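Local coordinates for exopolysaccharide biosynthesis protein (Pantoea stewartii subsp. stewartii DC283, PDB 6TGF) that probably cleaves or trims the bacterium's own exopolysaccharide, modifying the glycan biofilm with a trimeric, tailspike-like parallel beta-helix, at residues I383-Q397 / S417-N431. Residues are numbered along the deposited sequence; the frame is centred on the assembly and turned at random.
Sequences IDQWYASACTGDVIQ and SNFNAQHCKGGKVLN
D394 and N431 meet where two successive coils of the parallel beta-helix stack. The CB of D394 lies beside the carbonyl oxygen of K428. With CG anti to the carbonyl carbon (chi1 -66°), the carboxylate swings onto the next coil: OD1 accepts the backbone N of K428 at 2.8 Å, on its anti side and tilted out of the carboxylate plane, while OD2 takes ND2 of N431 at 2.7 Å, from above that plane. The amide plane of N431 stands almost perpendicular to the carboxylate. A short acid suits this loop because it puts one oxygen on a backbone N-H and the other on a side-chain amide of the next coil.

D384, just before the corner at Q385, does similar work: its OD1 accepts OG of S417 at 2.6 Å and, through the syn lone pair, ND2 of N418 at 2.9 Å. OD1 of N418 turns to K382 of a neighbouring subunit, which ties the corner to the trimer. After that corner, strands 386-389 and 419-422 run parallel, their axes 4.8 Å apart. Inside, F419 covers one face of the W386 indole, its ring turned only 12° from it but offset, so they overlap little; I396 CG1 of W386's own coil covers the other face, and CD2 of L430 lies 3.8 Å from CH2 of W386. Aromatic and branched groups thus pack the interior, while carboxylates link the coils along their outer edge by accepting from hydroxyl, amide and backbone donors.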
loop_
_atom_site.group_PDB
_atom_site.type_symbol
_atom_site.label_atom_id
_atom_site.label_comp_id
_atom_site.label_asym_id
_atom_site.label_seq_id
_atom_site.Cartn_x
_atom_site.Cartn_y
_atom_site.Cartn_z
ATOM N N ILE B 383 -6.530 -6.284 -7.017
ATOM C CA ILE B 383 -7.834 -6.437 -6.307
ATOM C C ILE B 383 -7.601 -6.104 -4.830
ATOM O O ILE B 383 -7.043 -6.952 -4.113
ATOM C CB ILE B 383 -8.432 -7.843 -6.523
ATOM C CG1 ILE B 383 -8.197 -8.343 -7.953
ATOM C CG2 ILE B 383 -9.910 -7.843 -6.155
ATOM C CD1 ILE B 383 -8.836 -9.679 -8.267
ATOM N N ASP B 384 -7.985 -4.891 -4.420
ATOM C CA ASP B 384 -7.811 -4.352 -3.044
ATOM C C ASP B 384 -9.185 -4.248 -2.372
ATOM O O ASP B 384 -10.178 -4.027 -3.094
ATOM C CB ASP B 384 -7.109 -2.992 -3.072
ATOM C CG ASP B 384 -6.794 -2.434 -1.694
ATOM O OD1 ASP B 384 -6.117 -3.136 -0.917
ATOM O OD2 ASP B 384 -7.236 -1.305 -1.406
ATOM N N GLN B 385 -9.230 -4.403 -1.044
ATOM C CA GLN B 385 -10.457 -4.263 -0.213
ATOM C C GLN B 385 -11.614 -5.035 -0.858
ATOM O O GLN B 385 -12.583 -4.387 -1.289
ATOM C CB GLN B 385 -10.824 -2.788 -0.045
ATOM C CG GLN B 385 -9.969 -2.055 0.974
ATOM C CD GLN B 385 -10.614 -0.755 1.385
ATOM O OE1 GLN B 385 -11.147 -0.627 2.487
ATOM N NE2 GLN B 385 -10.592 0.216 0.487
ATOM N N TRP B 386 -11.509 -6.364 -0.932
ATOM C CA TRP B 386 -12.596 -7.246 -1.437
ATOM C C TRP B 386 -12.963 -8.274 -0.365
ATOM O O TRP B 386 -12.059 -8.741 0.352
ATOM C CB TRP B 386 -12.224 -7.908 -2.769
ATOM C CG TRP B 386 -10.982 -8.742 -2.747
ATOM C CD1 TRP B 386 -9.698 -8.305 -2.888
ATOM C CD2 TRP B 386 -10.904 -10.173 -2.611
ATOM N NE1 TRP B 386 -8.826 -9.359 -2.845
ATOM C CE2 TRP B 386 -9.536 -10.518 -2.675
ATOM C CE3 TRP B 386 -11.848 -11.190 -2.439
ATOM C CZ2 TRP B 386 -9.094 -11.835 -2.561
ATOM C CZ3 TRP B 386 -11.411 -12.493 -2.332
ATOM C CH2 TRP B 386 -10.052 -12.809 -2.392
ATOM N N TYR B 387 -14.255 -8.590 -0.266
ATOM C CA TYR B 387 -14.844 -9.472 0.771
ATOM C C TYR B 387 -15.748 -10.498 0.075
ATOM O O TYR B 387 -16.508 -10.105 -0.828
ATOM C CB TYR B 387 -15.569 -8.617 1.817
ATOM C CG TYR B 387 -14.760 -7.457 2.348
ATOM C CD1 TYR B 387 -14.665 -6.266 1.644
ATOM C CD2 TYR B 387 -14.078 -7.550 3.551
ATOM C CE1 TYR B 387 -13.917 -5.201 2.118
ATOM C CE2 TYR B 387 -13.325 -6.494 4.041
ATOM C CZ TYR B 387 -13.244 -5.314 3.322
ATOM O OH TYR B 387 -12.507 -4.268 3.795
ATOM N N ALA B 388 -15.630 -11.774 0.454
ATOM C CA ALA B 388 -16.456 -12.896 -0.053
ATOM C C ALA B 388 -17.108 -13.618 1.132
ATOM O O ALA B 388 -16.367 -14.055 2.032
ATOM C CB ALA B 388 -15.609 -13.831 -0.880
ATOM N N SER B 389 -18.441 -13.720 1.133
ATOM C CA SER B 389 -19.250 -14.372 2.197
ATOM C C SER B 389 -20.146 -15.454 1.588
ATOM O O SER B 389 -20.996 -15.110 0.743
ATOM C CB SER B 389 -20.070 -13.368 2.962
ATOM O OG SER B 389 -21.110 -14.007 3.687
ATOM N N ALA B 390 -19.964 -16.706 2.022
ATOM C CA ALA B 390 -20.856 -17.854 1.738
ATOM C C ALA B 390 -21.022 -18.040 0.224
ATOM O O ALA B 390 -22.164 -18.239 -0.228
ATOM C CB ALA B 390 -22.183 -17.639 2.425
ATOM N N CYS B 391 -19.918 -17.983 -0.525
ATOM C CA CYS B 391 -19.870 -18.234 -1.990
ATOM C C CYS B 391 -19.487 -19.697 -2.234
ATOM O O CYS B 391 -18.526 -20.169 -1.594
ATOM C CB CYS B 391 -18.890 -17.288 -2.674
ATOM S SG CYS B 391 -19.284 -15.540 -2.410
ATOM N N THR B 392 -20.221 -20.387 -3.113
ATOM C CA THR B 392 -20.089 -21.848 -3.365
ATOM C C THR B 392 -19.223 -22.103 -4.606
ATOM O O THR B 392 -18.717 -23.235 -4.732
ATOM C CB THR B 392 -21.463 -22.521 -3.483
ATOM O OG1 THR B 392 -22.072 -22.134 -4.716
ATOM C CG2 THR B 392 -22.378 -22.179 -2.328
ATOM N N GLY B 393 -19.065 -21.104 -5.481
ATOM C CA GLY B 393 -18.185 -21.173 -6.664
ATOM C C GLY B 393 -16.810 -20.604 -6.365
ATOM O O GLY B 393 -16.540 -20.301 -5.184
ATOM N N ASP B 394 -15.968 -20.471 -7.395
ATOM C CA ASP B 394 -14.655 -19.776 -7.315
ATOM C C ASP B 394 -14.914 -18.278 -7.126
ATOM O O ASP B 394 -15.915 -17.782 -7.675
ATOM C CB ASP B 394 -13.803 -20.025 -8.564
ATOM C CG ASP B 394 -13.361 -21.466 -8.753
ATOM O OD1 ASP B 394 -13.512 -22.261 -7.803
ATOM O OD2 ASP B 394 -12.864 -21.781 -9.851
ATOM N N VAL B 395 -14.055 -17.591 -6.369
ATOM C CA VAL B 395 -14.150 -16.120 -6.129
ATOM C C VAL B 395 -13.213 -15.411 -7.121
ATOM O O VAL B 395 -13.724 -14.877 -8.123
ATOM C CB VAL B 395 -13.859 -15.771 -4.656
ATOM C CG1 VAL B 395 -13.904 -14.272 -4.398
ATOM C CG2 VAL B 395 -14.812 -16.495 -3.718
ATOM N N ILE B 396 -11.899 -15.431 -6.874
ATOM C CA ILE B 396 -10.870 -14.828 -7.774
ATOM C C ILE B 396 -10.278 -15.945 -8.642
ATOM O O ILE B 396 -9.492 -16.757 -8.113
ATOM C CB ILE B 396 -9.781 -14.081 -6.973
ATOM C CG1 ILE B 396 -10.370 -13.210 -5.858
ATOM C CG2 ILE B 396 -8.889 -13.275 -7.906
ATOM C CD1 ILE B 396 -11.342 -12.153 -6.333
ATOM N N GLN B 397 -10.656 -15.983 -9.924
ATOM C CA GLN B 397 -10.201 -16.998 -10.911
ATOM C C GLN B 397 -9.482 -16.284 -12.059
ATOM O O GLN B 397 -9.994 -15.248 -12.524
ATOM C CB GLN B 397 -11.389 -17.819 -11.417
ATOM C CG GLN B 397 -10.994 -19.031 -12.252
ATOM C CD GLN B 397 -10.825 -18.716 -13.718
ATOM O OE1 GLN B 397 -11.639 -18.020 -14.322
ATOM N NE2 GLN B 397 -9.761 -19.235 -14.308
ATOM N N SER B 417 -4.864 -7.695 -1.976
ATOM C CA SER B 417 -4.554 -6.989 -0.704
ATOM C C SER B 417 -5.833 -6.665 0.080
ATOM O O SER B 417 -6.869 -6.389 -0.557
ATOM C CB SER B 417 -3.743 -5.748 -0.972
ATOM O OG SER B 417 -4.435 -4.869 -1.845
ATOM N N ASN B 418 -5.741 -6.707 1.415
ATOM C CA ASN B 418 -6.787 -6.241 2.366
ATOM C C ASN B 418 -8.114 -6.935 2.044
ATOM O O ASN B 418 -9.105 -6.225 1.795
ATOM C CB ASN B 418 -6.919 -4.716 2.341
ATOM C CG ASN B 418 -5.617 -4.008 2.649
ATOM O OD1 ASN B 418 -4.953 -4.323 3.634
ATOM N ND2 ASN B 418 -5.246 -3.049 1.817
ATOM N N PHE B 419 -8.132 -8.271 2.051
ATOM C CA PHE B 419 -9.322 -9.092 1.709
ATOM C C PHE B 419 -9.694 -10.007 2.880
ATOM O O PHE B 419 -8.851 -10.255 3.762
ATOM C CB PHE B 419 -9.092 -9.883 0.417
ATOM C CG PHE B 419 -7.952 -10.873 0.439
ATOM C CD1 PHE B 419 -6.680 -10.499 0.039
ATOM C CD2 PHE B 419 -8.157 -12.188 0.826
ATOM C CE1 PHE B 419 -5.636 -11.410 0.047
ATOM C CE2 PHE B 419 -7.111 -13.099 0.832
ATOM C CZ PHE B 419 -5.852 -12.710 0.441
ATOM N N ASN B 420 -10.944 -10.480 2.878
ATOM C CA ASN B 420 -11.512 -11.370 3.922
ATOM C C ASN B 420 -12.565 -12.281 3.277
ATOM O O ASN B 420 -13.613 -11.760 2.854
ATOM C CB ASN B 420 -12.066 -10.557 5.095
ATOM C CG ASN B 420 -12.657 -11.422 6.188
ATOM O OD1 ASN B 420 -13.832 -11.770 6.137
ATOM N ND2 ASN B 420 -11.858 -11.763 7.185
ATOM N N ALA B 421 -12.281 -13.586 3.197
ATOM C CA ALA B 421 -13.194 -14.637 2.687
ATOM C C ALA B 421 -13.727 -15.457 3.867
ATOM O O ALA B 421 -12.899 -16.026 4.606
ATOM C CB ALA B 421 -12.475 -15.506 1.687
ATOM N N GLN B 422 -15.055 -15.506 4.033
ATOM C CA GLN B 422 -15.746 -16.193 5.160
ATOM C C GLN B 422 -16.717 -17.248 4.617
ATOM O O GLN B 422 -17.498 -16.918 3.702
ATOM C CB GLN B 422 -16.522 -15.189 6.015
ATOM C CG GLN B 422 -15.647 -14.154 6.707
ATOM C CD GLN B 422 -14.860 -14.706 7.872
ATOM O OE1 GLN B 422 -15.342 -15.537 8.643
ATOM N NE2 GLN B 422 -13.636 -14.228 8.020
ATOM N N HIS B 423 -16.662 -18.464 5.173
ATOM C CA HIS B 423 -17.682 -19.540 5.037
ATOM C C HIS B 423 -17.954 -19.871 3.563
ATOM O O HIS B 423 -19.119 -20.170 3.236
ATOM C CB HIS B 423 -18.960 -19.141 5.790
ATOM C CG HIS B 423 -18.772 -19.050 7.267
ATOM N ND1 HIS B 423 -18.578 -20.168 8.055
ATOM C CD2 HIS B 423 -18.745 -17.988 8.100
ATOM C CE1 HIS B 423 -18.438 -19.796 9.312
ATOM N NE2 HIS B 423 -18.539 -18.463 9.366
ATOM N N CYS B 424 -16.919 -19.849 2.715
ATOM C CA CYS B 424 -16.997 -20.210 1.272
ATOM C C CYS B 424 -16.772 -21.717 1.115
ATOM O O CYS B 424 -15.712 -22.202 1.553
ATOM C CB CYS B 424 -15.983 -19.424 0.450
ATOM S SG CYS B 424 -16.316 -17.644 0.427
ATOM N N LYS B 425 -17.734 -22.425 0.512
ATOM C CA LYS B 425 -17.782 -23.912 0.479
ATOM C C LYS B 425 -18.199 -24.406 -0.911
ATOM O O LYS B 425 -19.333 -24.100 -1.325
ATOM C CB LYS B 425 -18.760 -24.432 1.538
ATOM C CG LYS B 425 -18.141 -24.763 2.891
ATOM C CD LYS B 425 -18.517 -23.826 4.019
ATOM C CE LYS B 425 -18.050 -24.336 5.367
ATOM N NZ LYS B 425 -18.200 -23.314 6.430
ATOM N N GLY B 426 -17.325 -25.176 -1.571
ATOM C CA GLY B 426 -17.615 -25.881 -2.836
ATOM C C GLY B 426 -16.734 -25.417 -3.983
ATOM O O GLY B 426 -16.759 -26.078 -5.038
ATOM N N GLY B 427 -15.992 -24.321 -3.798
ATOM C CA GLY B 427 -15.115 -23.730 -4.826
ATOM C C GLY B 427 -13.863 -23.125 -4.219
ATOM O O GLY B 427 -13.791 -23.032 -2.976
ATOM N N LYS B 428 -12.916 -22.721 -5.070
ATOM C CA LYS B 428 -11.598 -22.164 -4.670
ATOM C C LYS B 428 -11.732 -20.650 -4.489
ATOM O O LYS B 428 -12.149 -19.983 -5.449
ATOM C CB LYS B 428 -10.544 -22.514 -5.725
ATOM C CG LYS B 428 -10.379 -24.006 -5.980
ATOM C CD LYS B 428 -9.534 -24.341 -7.189
ATOM C CE LYS B 428 -9.718 -25.774 -7.638
ATOM N NZ LYS B 428 -8.570 -26.255 -8.443
ATOM N N VAL B 429 -11.397 -20.133 -3.303
ATOM C CA VAL B 429 -11.401 -18.670 -2.999
ATOM C C VAL B 429 -10.428 -17.992 -3.971
ATOM O O VAL B 429 -10.812 -16.972 -4.573
ATOM C CB VAL B 429 -11.044 -18.391 -1.525
ATOM C CG1 VAL B 429 -10.856 -16.905 -1.249
ATOM C CG2 VAL B 429 -12.082 -18.976 -0.578
ATOM N N LEU B 430 -9.226 -18.557 -4.122
ATOM C CA LEU B 430 -8.216 -18.154 -5.138
ATOM C C LEU B 430 -7.993 -19.323 -6.103
ATOM O O LEU B 430 -7.420 -20.336 -5.674
ATOM C CB LEU B 430 -6.908 -17.763 -4.439
ATOM C CG LEU B 430 -7.033 -16.779 -3.277
ATOM C CD1 LEU B 430 -5.671 -16.499 -2.663
ATOM C CD2 LEU B 430 -7.690 -15.481 -3.722
ATOM N N ASN B 431 -8.454 -19.189 -7.349
ATOM C CA ASN B 431 -8.169 -20.138 -8.459
ATOM C C ASN B 431 -7.147 -19.469 -9.385
ATOM O O ASN B 431 -7.541 -19.005 -10.473
ATOM C CB ASN B 431 -9.457 -20.558 -9.175
ATOM C CG ASN B 431 -9.246 -21.641 -10.212
ATOM O OD1 ASN B 431 -8.122 -22.082 -10.448
ATOM N ND2 ASN B 431 -10.325 -22.074 -10.843
HETATM O O HOH W 1 -7.502 -20.897 -13.194
#